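Local coordinates for Slr1438 protein (Synechocystis sp., PDB 3K25) that probably binds carbohydrate and acts as an isomerase of the aldose 1-epimerase family, although its own substrate and function are not established, at residues I70-N80 with W256-N264; R148-F159 with L269-S279. All coordinates share one frame; numbering follows the deposited sequence.

Contacts 1 and 2 adjoin in the beta-sandwich expected of an aldose 1-epimerase relative, with centres about 17 Å apart. The chain leads directly from one to the other: helix 262-265, which ends the second segment of contact 1, is followed by strand 270-272 of contact 2. The two also pack together, L263 CD1 lying 3.8 Å from P158 CG and A262 O 3.7 Å from L269 CD2. L263 is thus shared, reaching F79 in contact 1 and P158 in contact 2. Contact 1 joins loops and short elements, whereas contact 2 holds two strand pairs, one in each of two sheets.

Contact 1. Residues I70-N80 with W256-N264; sequences ICGNLPQDQFN and WSGPRNALN
C71 rests on one face of the W256 indole, where strand 250-256 gives way to a loop and a type II beta turn (P259 to A262) in the galactose-mutarotase-like beta-sandwich. C71 CB sits 3.5 Å from the centroid of the six-membered W256 ring. C71 SG, anti to its own carbonyl carbon (chi1 -59°), reaches over the five-membered ring instead, a cysteine sulfur-aromatic contact. The indole NE1, on that same five-membered ring, is hydrogen-bonded to E254 OE2. With an alanine at W256, the C71 side chain would probably lose the flat surface beneath it, leaving a gap, and E254 its indole donor.

The second packed patch centres on L263, in the first turn of helix 262-265. Its CD2 stands over the middle of the F79 ring, 3.3 Å from the centroid and 4° off the normal. The same methyl lies 3.8 Å from I70 CG2, joining strand 78-81 to the loop before it. Between the two patches G72 passes close to R260; at its backbone angles a CB would jam against the carbonyl O of C71.

The solvent side is looser. R260 and N73 run alongside each other in the same direction, the amide turned 57° from the guanidinium, with N73 ND2 at the guanidinium edge and R260 CD 3.5 Å from N73 OD1. Exposed N264 reaches back to strand 78-81, donating ND2 to Q78 O (3.3 Å) within its own amide plane. Deeper between the backbones, one water ties both segments: it donates to C71 O at 2.9 Å and to N73 O at 3.0 Å, and accepts a hydrogen bond from N261 N.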
# COMPACT_ATOMS: atom_id res chain seq x y z
N ILE A 70 -11.15 -2.23 -2.13
CA ILE A 70 -11.49 -1.93 -0.74
C ILE A 70 -10.25 -2.05 0.13
O ILE A 70 -9.27 -2.70 -0.24
CB ILE A 70 -12.57 -2.88 -0.10
CG1 ILE A 70 -11.99 -4.29 0.06
CG2 ILE A 70 -13.85 -2.85 -0.91
CD1 ILE A 70 -12.89 -5.27 0.82
N CYS A 71 -10.31 -1.41 1.30
CA CYS A 71 -9.23 -1.48 2.27
C CYS A 71 -9.85 -2.19 3.47
O CYS A 71 -10.94 -1.83 3.93
CB CYS A 71 -8.74 -0.07 2.63
SG CYS A 71 -8.13 0.90 1.21
N GLY A 72 -9.17 -3.21 3.97
CA GLY A 72 -9.70 -3.96 5.10
C GLY A 72 -10.69 -4.99 4.59
O GLY A 72 -10.68 -5.35 3.40
N ASN A 73 -11.56 -5.47 5.46
CA ASN A 73 -12.52 -6.48 5.03
C ASN A 73 -13.94 -5.95 5.11
O ASN A 73 -14.17 -4.82 5.54
CB ASN A 73 -12.39 -7.71 5.91
CG ASN A 73 -12.61 -7.38 7.36
OD1 ASN A 73 -13.72 -7.08 7.76
ND2 ASN A 73 -11.53 -7.39 8.15
N LEU A 74 -14.89 -6.77 4.68
CA LEU A 74 -16.30 -6.40 4.72
C LEU A 74 -17.04 -7.41 5.59
O LEU A 74 -16.65 -8.57 5.68
CB LEU A 74 -16.91 -6.41 3.31
CG LEU A 74 -16.28 -5.52 2.22
CD1 LEU A 74 -17.03 -5.71 0.90
CD2 LEU A 74 -16.33 -4.06 2.65
N PRO A 75 -18.11 -6.96 6.27
CA PRO A 75 -18.88 -7.87 7.12
C PRO A 75 -19.42 -8.98 6.22
O PRO A 75 -20.03 -8.70 5.18
CB PRO A 75 -19.99 -6.98 7.66
CG PRO A 75 -19.39 -5.62 7.65
CD PRO A 75 -18.66 -5.59 6.33
N GLN A 76 -19.19 -10.22 6.61
CA GLN A 76 -19.67 -11.36 5.82
C GLN A 76 -18.88 -11.42 4.52
O GLN A 76 -19.19 -12.22 3.63
CB GLN A 76 -21.16 -11.22 5.47
CG GLN A 76 -22.09 -10.66 6.55
CD GLN A 76 -22.11 -11.50 7.80
OE1 GLN A 76 -21.24 -11.38 8.66
NE2 GLN A 76 -23.11 -12.37 7.91
N ASP A 77 -17.86 -10.57 4.41
CA ASP A 77 -17.04 -10.52 3.20
C ASP A 77 -17.88 -10.22 1.96
O ASP A 77 -17.59 -10.71 0.86
CB ASP A 77 -16.29 -11.85 3.01
CG ASP A 77 -14.95 -11.87 3.74
OD1 ASP A 77 -14.81 -11.16 4.76
OD2 ASP A 77 -14.05 -12.61 3.30
N GLN A 78 -18.92 -9.41 2.12
CA GLN A 78 -19.74 -9.05 0.98
C GLN A 78 -20.40 -7.68 1.07
O GLN A 78 -20.42 -7.04 2.12
CB GLN A 78 -20.82 -10.10 0.75
CG GLN A 78 -21.98 -10.02 1.70
CD GLN A 78 -23.03 -11.06 1.40
OE1 GLN A 78 -22.73 -12.25 1.33
NE2 GLN A 78 -24.27 -10.62 1.20
N PHE A 79 -20.93 -7.25 -0.08
CA PHE A 79 -21.63 -5.99 -0.21
C PHE A 79 -22.64 -6.16 -1.33
O PHE A 79 -22.39 -6.87 -2.31
CB PHE A 79 -20.68 -4.84 -0.56
CG PHE A 79 -20.16 -4.87 -1.97
CD1 PHE A 79 -19.19 -5.80 -2.34
CD2 PHE A 79 -20.64 -3.98 -2.92
CE1 PHE A 79 -18.70 -5.83 -3.64
CE2 PHE A 79 -20.15 -4.00 -4.23
CZ PHE A 79 -19.17 -4.93 -4.59
N ASN A 80 -23.79 -5.53 -1.17
CA ASN A 80 -24.84 -5.62 -2.17
C ASN A 80 -24.75 -4.42 -3.08
O ASN A 80 -24.41 -3.32 -2.65
CB ASN A 80 -26.21 -5.65 -1.50
CG ASN A 80 -26.51 -6.98 -0.83
OD1 ASN A 80 -25.61 -7.79 -0.59
ND2 ASN A 80 -27.79 -7.21 -0.52
N TRP A 256 -5.04 5.44 3.18
CA TRP A 256 -6.25 4.79 2.65
C TRP A 256 -7.22 5.85 2.19
O TRP A 256 -7.39 6.88 2.85
CB TRP A 256 -6.95 3.98 3.74
CG TRP A 256 -6.27 2.72 4.14
CD1 TRP A 256 -4.97 2.35 3.89
CD2 TRP A 256 -6.83 1.66 4.93
NE1 TRP A 256 -4.70 1.14 4.47
CE2 TRP A 256 -5.83 0.69 5.11
CE3 TRP A 256 -8.10 1.44 5.49
CZ2 TRP A 256 -6.04 -0.48 5.84
CZ3 TRP A 256 -8.31 0.28 6.21
CH2 TRP A 256 -7.29 -0.67 6.38
N SER A 257 -7.89 5.62 1.06
CA SER A 257 -8.84 6.62 0.58
C SER A 257 -10.05 6.61 1.51
O SER A 257 -10.75 7.62 1.68
CB SER A 257 -9.26 6.34 -0.87
OG SER A 257 -9.93 5.09 -1.00
N GLY A 258 -10.26 5.46 2.14
CA GLY A 258 -11.37 5.30 3.06
C GLY A 258 -11.10 4.18 4.05
O GLY A 258 -10.20 3.36 3.83
N PRO A 259 -11.85 4.11 5.16
CA PRO A 259 -11.69 3.08 6.18
C PRO A 259 -12.33 1.73 5.83
O PRO A 259 -12.88 1.55 4.74
CB PRO A 259 -12.34 3.71 7.41
CG PRO A 259 -13.48 4.47 6.79
CD PRO A 259 -12.83 5.13 5.59
N ARG A 260 -12.26 0.79 6.76
CA ARG A 260 -12.85 -0.52 6.53
C ARG A 260 -14.36 -0.39 6.36
O ARG A 260 -15.00 0.45 7.00
CB ARG A 260 -12.55 -1.45 7.70
CG ARG A 260 -13.28 -2.78 7.62
CD ARG A 260 -12.82 -3.79 8.66
NE ARG A 260 -13.20 -3.42 10.02
CZ ARG A 260 -12.98 -4.18 11.09
NH1 ARG A 260 -12.39 -5.36 10.96
NH2 ARG A 260 -13.35 -3.76 12.30
N ASN A 261 -14.90 -1.21 5.47
CA ASN A 261 -16.33 -1.27 5.16
C ASN A 261 -16.91 0.01 4.55
O ASN A 261 -18.10 0.29 4.65
CB ASN A 261 -17.13 -1.63 6.41
CG ASN A 261 -18.49 -2.19 6.08
OD1 ASN A 261 -19.48 -1.84 6.73
ND2 ASN A 261 -18.56 -3.06 5.08
N ALA A 262 -16.05 0.77 3.88
CA ALA A 262 -16.46 2.01 3.23
C ALA A 262 -17.40 1.73 2.04
O ALA A 262 -18.31 2.52 1.75
CB ALA A 262 -15.21 2.77 2.76
N LEU A 263 -17.18 0.61 1.36
CA LEU A 263 -18.01 0.22 0.21
C LEU A 263 -19.46 -0.01 0.64
O LEU A 263 -20.37 0.02 -0.19
CB LEU A 263 -17.45 -1.05 -0.43
CG LEU A 263 -17.99 -1.48 -1.80
CD1 LEU A 263 -17.66 -0.41 -2.82
CD2 LEU A 263 -17.38 -2.80 -2.22
N ASN A 264 -19.66 -0.26 1.94
CA ASN A 264 -21.00 -0.49 2.49
C ASN A 264 -21.57 0.68 3.27
O ASN A 264 -22.78 0.95 3.20
CB ASN A 264 -20.99 -1.72 3.41
CG ASN A 264 -21.04 -3.02 2.65
OD1 ASN A 264 -21.90 -3.23 1.80
ND2 ASN A 264 -20.11 -3.91 2.97
O HOH W 1 -13.61 -2.86 3.30

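Contact 2. Residues R148-F159 with L269-S279; sequences RIANLGDQRMPF and LAWVEPYSSRS
R156 swings CG anti to its carbonyl carbon (chi1 -48°) and bends at chi3 (70°), which lays its guanidinium on one face of W271, the planes 23° apart. R156 CZ is 3.8 Å from the centroid of the five-membered W271 ring, a cation-pi stack. At the guanidinium edge R156 NE makes a weak bond of 3.3 Å to E273 OE1, within a salt bridge. P158 CB covers the opposite face of the W271 indole, 3.3 Å from the six-membered centroid. Two antiparallel ladders frame this: strand 142-151 pairs with 276-287, and 157-168 with 270-272 in another sheet. Loops separate them, and Y275 and S276 facing N151 form a G1 beta bulge. N151 spans the step: OD1 accepts from G153 N in an Asx turn, while ND2 donates to Q155 O and, at 3.0 Å, to V272 O. M157 N reaches V272 O from the other face of that carbonyl. On the face carrying I149, N151 and F159, V272 CG2 meets the selenomethionine M157 at CE (3.5 Å) and F159 CE1 (3.6 Å). I149 CG2 lies over the F159 ring centre, and R278 NH1 donates to W271 O at 3.2 Å, the oxygen lying in the guanidinium plane.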
# COMPACT_ATOMS: atom_id res chain seq x y z
N ARG A 148 -4.12 6.40 -11.66
CA ARG A 148 -5.23 6.87 -12.47
C ARG A 148 -6.22 5.73 -12.32
O ARG A 148 -5.95 4.59 -12.70
CB ARG A 148 -4.85 7.05 -13.94
CG ARG A 148 -5.99 7.67 -14.76
CD ARG A 148 -5.63 7.89 -16.23
NE ARG A 148 -5.18 6.65 -16.88
CZ ARG A 148 -4.97 6.51 -18.19
NH1 ARG A 148 -5.17 7.53 -19.01
NH2 ARG A 148 -4.55 5.35 -18.67
N ILE A 149 -7.36 6.01 -11.70
CA ILE A 149 -8.39 5.01 -11.50
C ILE A 149 -9.43 5.30 -12.57
O ILE A 149 -10.05 6.37 -12.58
CB ILE A 149 -9.02 5.12 -10.08
CG1 ILE A 149 -7.93 5.02 -9.01
CG2 ILE A 149 -10.01 3.98 -9.85
CD1 ILE A 149 -7.05 6.24 -8.89
N ALA A 150 -9.60 4.37 -13.50
CA ALA A 150 -10.56 4.61 -14.56
C ALA A 150 -11.75 3.67 -14.53
O ALA A 150 -11.66 2.52 -14.11
CB ALA A 150 -9.87 4.53 -15.93
N ASN A 151 -12.89 4.20 -14.95
CA ASN A 151 -14.10 3.43 -15.05
C ASN A 151 -14.43 3.39 -16.55
O ASN A 151 -14.83 4.39 -17.14
CB ASN A 151 -15.22 4.09 -14.26
CG ASN A 151 -16.54 3.41 -14.47
OD1 ASN A 151 -16.59 2.27 -14.96
ND2 ASN A 151 -17.63 4.08 -14.09
N LEU A 152 -14.22 2.23 -17.16
CA LEU A 152 -14.46 2.06 -18.58
C LEU A 152 -15.81 1.39 -18.83
O LEU A 152 -16.04 0.78 -19.87
CB LEU A 152 -13.33 1.25 -19.21
CG LEU A 152 -11.92 1.86 -19.01
CD1 LEU A 152 -10.87 1.07 -19.79
CD2 LEU A 152 -11.94 3.30 -19.47
N GLY A 153 -16.69 1.54 -17.84
CA GLY A 153 -18.02 0.97 -17.92
C GLY A 153 -19.10 2.04 -18.03
O GLY A 153 -18.80 3.23 -18.09
N ASP A 154 -20.36 1.61 -18.02
CA ASP A 154 -21.49 2.54 -18.16
C ASP A 154 -22.15 3.08 -16.89
O ASP A 154 -23.13 3.81 -16.98
CB ASP A 154 -22.55 1.90 -19.07
CG ASP A 154 -23.17 0.66 -18.46
OD1 ASP A 154 -22.44 -0.14 -17.85
OD2 ASP A 154 -24.40 0.48 -18.61
N GLN A 155 -21.65 2.74 -15.72
CA GLN A 155 -22.27 3.28 -14.52
C GLN A 155 -21.24 3.62 -13.45
O GLN A 155 -20.15 3.05 -13.43
CB GLN A 155 -23.32 2.32 -13.96
CG GLN A 155 -22.85 0.91 -13.76
CD GLN A 155 -23.89 0.07 -13.04
OE1 GLN A 155 -25.06 0.06 -13.42
NE2 GLN A 155 -23.47 -0.65 -12.00
N ARG A 156 -21.59 4.56 -12.57
CA ARG A 156 -20.71 4.99 -11.49
C ARG A 156 -20.02 3.81 -10.81
O ARG A 156 -20.60 2.74 -10.63
CB ARG A 156 -21.49 5.75 -10.43
CG ARG A 156 -22.40 6.81 -10.98
CD ARG A 156 -22.99 7.60 -9.84
NE ARG A 156 -21.99 8.43 -9.18
CZ ARG A 156 -21.77 8.44 -7.87
NH1 ARG A 156 -22.47 7.65 -7.07
NH2 ARG A 156 -20.86 9.26 -7.36
N MSE A 157 -18.76 4.03 -10.42
CA MSE A 157 -17.99 2.98 -9.79
C MSE A 157 -17.52 3.41 -8.41
O MSE A 157 -16.75 4.35 -8.26
CB MSE A 157 -16.78 2.64 -10.66
CG MSE A 157 -15.88 1.56 -10.08
SE MSE A 157 -14.31 1.28 -11.19
CE MSE A 157 -13.32 2.87 -10.67
N PRO A 158 -18.02 2.73 -7.36
CA PRO A 158 -17.58 3.12 -6.03
C PRO A 158 -16.30 2.35 -5.79
O PRO A 158 -16.11 1.28 -6.37
CB PRO A 158 -18.73 2.64 -5.15
CG PRO A 158 -19.13 1.37 -5.82
CD PRO A 158 -19.09 1.72 -7.30
N PHE A 159 -15.41 2.88 -4.97
CA PHE A 159 -14.16 2.16 -4.70
C PHE A 159 -13.35 2.76 -3.56
O PHE A 159 -13.61 3.86 -3.08
CB PHE A 159 -13.28 2.12 -5.95
CG PHE A 159 -12.48 3.37 -6.15
CD1 PHE A 159 -13.05 4.50 -6.75
CD2 PHE A 159 -11.16 3.46 -5.67
CE1 PHE A 159 -12.33 5.70 -6.87
CE2 PHE A 159 -10.43 4.66 -5.78
CZ PHE A 159 -11.02 5.78 -6.38
N LEU A 269 -16.06 7.08 0.97
CA LEU A 269 -16.09 6.24 -0.22
C LEU A 269 -15.82 7.14 -1.43
O LEU A 269 -16.07 8.34 -1.38
CB LEU A 269 -17.46 5.56 -0.35
CG LEU A 269 -17.63 4.62 -1.54
CD1 LEU A 269 -16.56 3.53 -1.48
CD2 LEU A 269 -19.02 4.01 -1.54
N ALA A 270 -15.29 6.57 -2.51
CA ALA A 270 -14.99 7.35 -3.70
C ALA A 270 -15.66 6.77 -4.95
O ALA A 270 -15.95 5.57 -5.02
CB ALA A 270 -13.47 7.42 -3.91
N TRP A 271 -15.88 7.63 -5.94
CA TRP A 271 -16.53 7.22 -7.17
C TRP A 271 -15.82 7.71 -8.42
O TRP A 271 -15.07 8.70 -8.38
CB TRP A 271 -17.98 7.71 -7.21
CG TRP A 271 -18.88 7.22 -6.09
CD1 TRP A 271 -18.95 7.70 -4.82
CD2 TRP A 271 -19.81 6.13 -6.16
NE1 TRP A 271 -19.86 6.98 -4.09
CE2 TRP A 271 -20.41 6.01 -4.89
CE3 TRP A 271 -20.20 5.24 -7.18
CZ2 TRP A 271 -21.37 5.04 -4.60
CZ3 TRP A 271 -21.16 4.28 -6.89
CH2 TRP A 271 -21.73 4.19 -5.61
N VAL A 272 -16.07 7.01 -9.52
CA VAL A 272 -15.52 7.36 -10.83
C VAL A 272 -16.68 7.26 -11.82
O VAL A 272 -17.25 6.19 -12.04
CB VAL A 272 -14.41 6.37 -11.30
CG1 VAL A 272 -13.91 6.79 -12.68
CG2 VAL A 272 -13.25 6.35 -10.31
N GLU A 273 -17.05 8.40 -12.40
CA GLU A 273 -18.15 8.42 -13.35
C GLU A 273 -17.84 7.55 -14.56
O GLU A 273 -16.68 7.32 -14.89
CB GLU A 273 -18.43 9.85 -13.79
CG GLU A 273 -18.62 10.82 -12.63
CD GLU A 273 -19.57 10.29 -11.57
OE1 GLU A 273 -20.62 9.72 -11.94
OE2 GLU A 273 -19.26 10.47 -10.37
N PRO A 274 -18.89 7.08 -15.25
CA PRO A 274 -18.78 6.23 -16.44
C PRO A 274 -17.83 6.80 -17.47
O PRO A 274 -17.80 8.01 -17.69
CB PRO A 274 -20.20 6.18 -16.97
CG PRO A 274 -21.04 6.37 -15.75
CD PRO A 274 -20.30 7.44 -14.99
N TYR A 275 -17.06 5.93 -18.12
CA TYR A 275 -16.12 6.33 -19.16
C TYR A 275 -15.31 7.55 -18.73
O TYR A 275 -15.09 8.48 -19.50
CB TYR A 275 -16.90 6.63 -20.45
CG TYR A 275 -17.73 5.46 -20.91
CD1 TYR A 275 -17.13 4.34 -21.49
CD2 TYR A 275 -19.11 5.43 -20.71
CE1 TYR A 275 -17.88 3.23 -21.85
CE2 TYR A 275 -19.87 4.32 -21.07
CZ TYR A 275 -19.24 3.22 -21.65
OH TYR A 275 -19.97 2.10 -22.00
N SER A 276 -14.87 7.52 -17.47
CA SER A 276 -14.08 8.60 -16.90
C SER A 276 -12.98 7.98 -16.05
O SER A 276 -12.87 6.75 -15.96
CB SER A 276 -14.95 9.49 -16.01
OG SER A 276 -16.09 9.96 -16.71
N SER A 277 -12.19 8.83 -15.41
CA SER A 277 -11.13 8.38 -14.52
C SER A 277 -10.70 9.52 -13.60
O SER A 277 -10.98 10.68 -13.88
CB SER A 277 -9.91 7.92 -15.33
OG SER A 277 -9.16 9.04 -15.78
N ARG A 278 -10.05 9.19 -12.50
CA ARG A 278 -9.54 10.22 -11.61
C ARG A 278 -8.12 9.81 -11.24
O ARG A 278 -7.76 8.63 -11.33
CB ARG A 278 -10.42 10.39 -10.37
CG ARG A 278 -10.67 9.15 -9.55
CD ARG A 278 -11.75 9.43 -8.49
NE ARG A 278 -11.27 10.31 -7.42
CZ ARG A 278 -12.01 10.71 -6.39
NH1 ARG A 278 -13.28 10.32 -6.26
NH2 ARG A 278 -11.47 11.46 -5.44
N SER A 279 -7.30 10.79 -10.89
CA SER A 279 -5.92 10.49 -10.54
C SER A 279 -5.59 10.88 -9.11
O SER A 279 -6.30 11.65 -8.47
CB SER A 279 -4.96 11.18 -11.52
OG SER A 279 -5.04 12.59 -11.45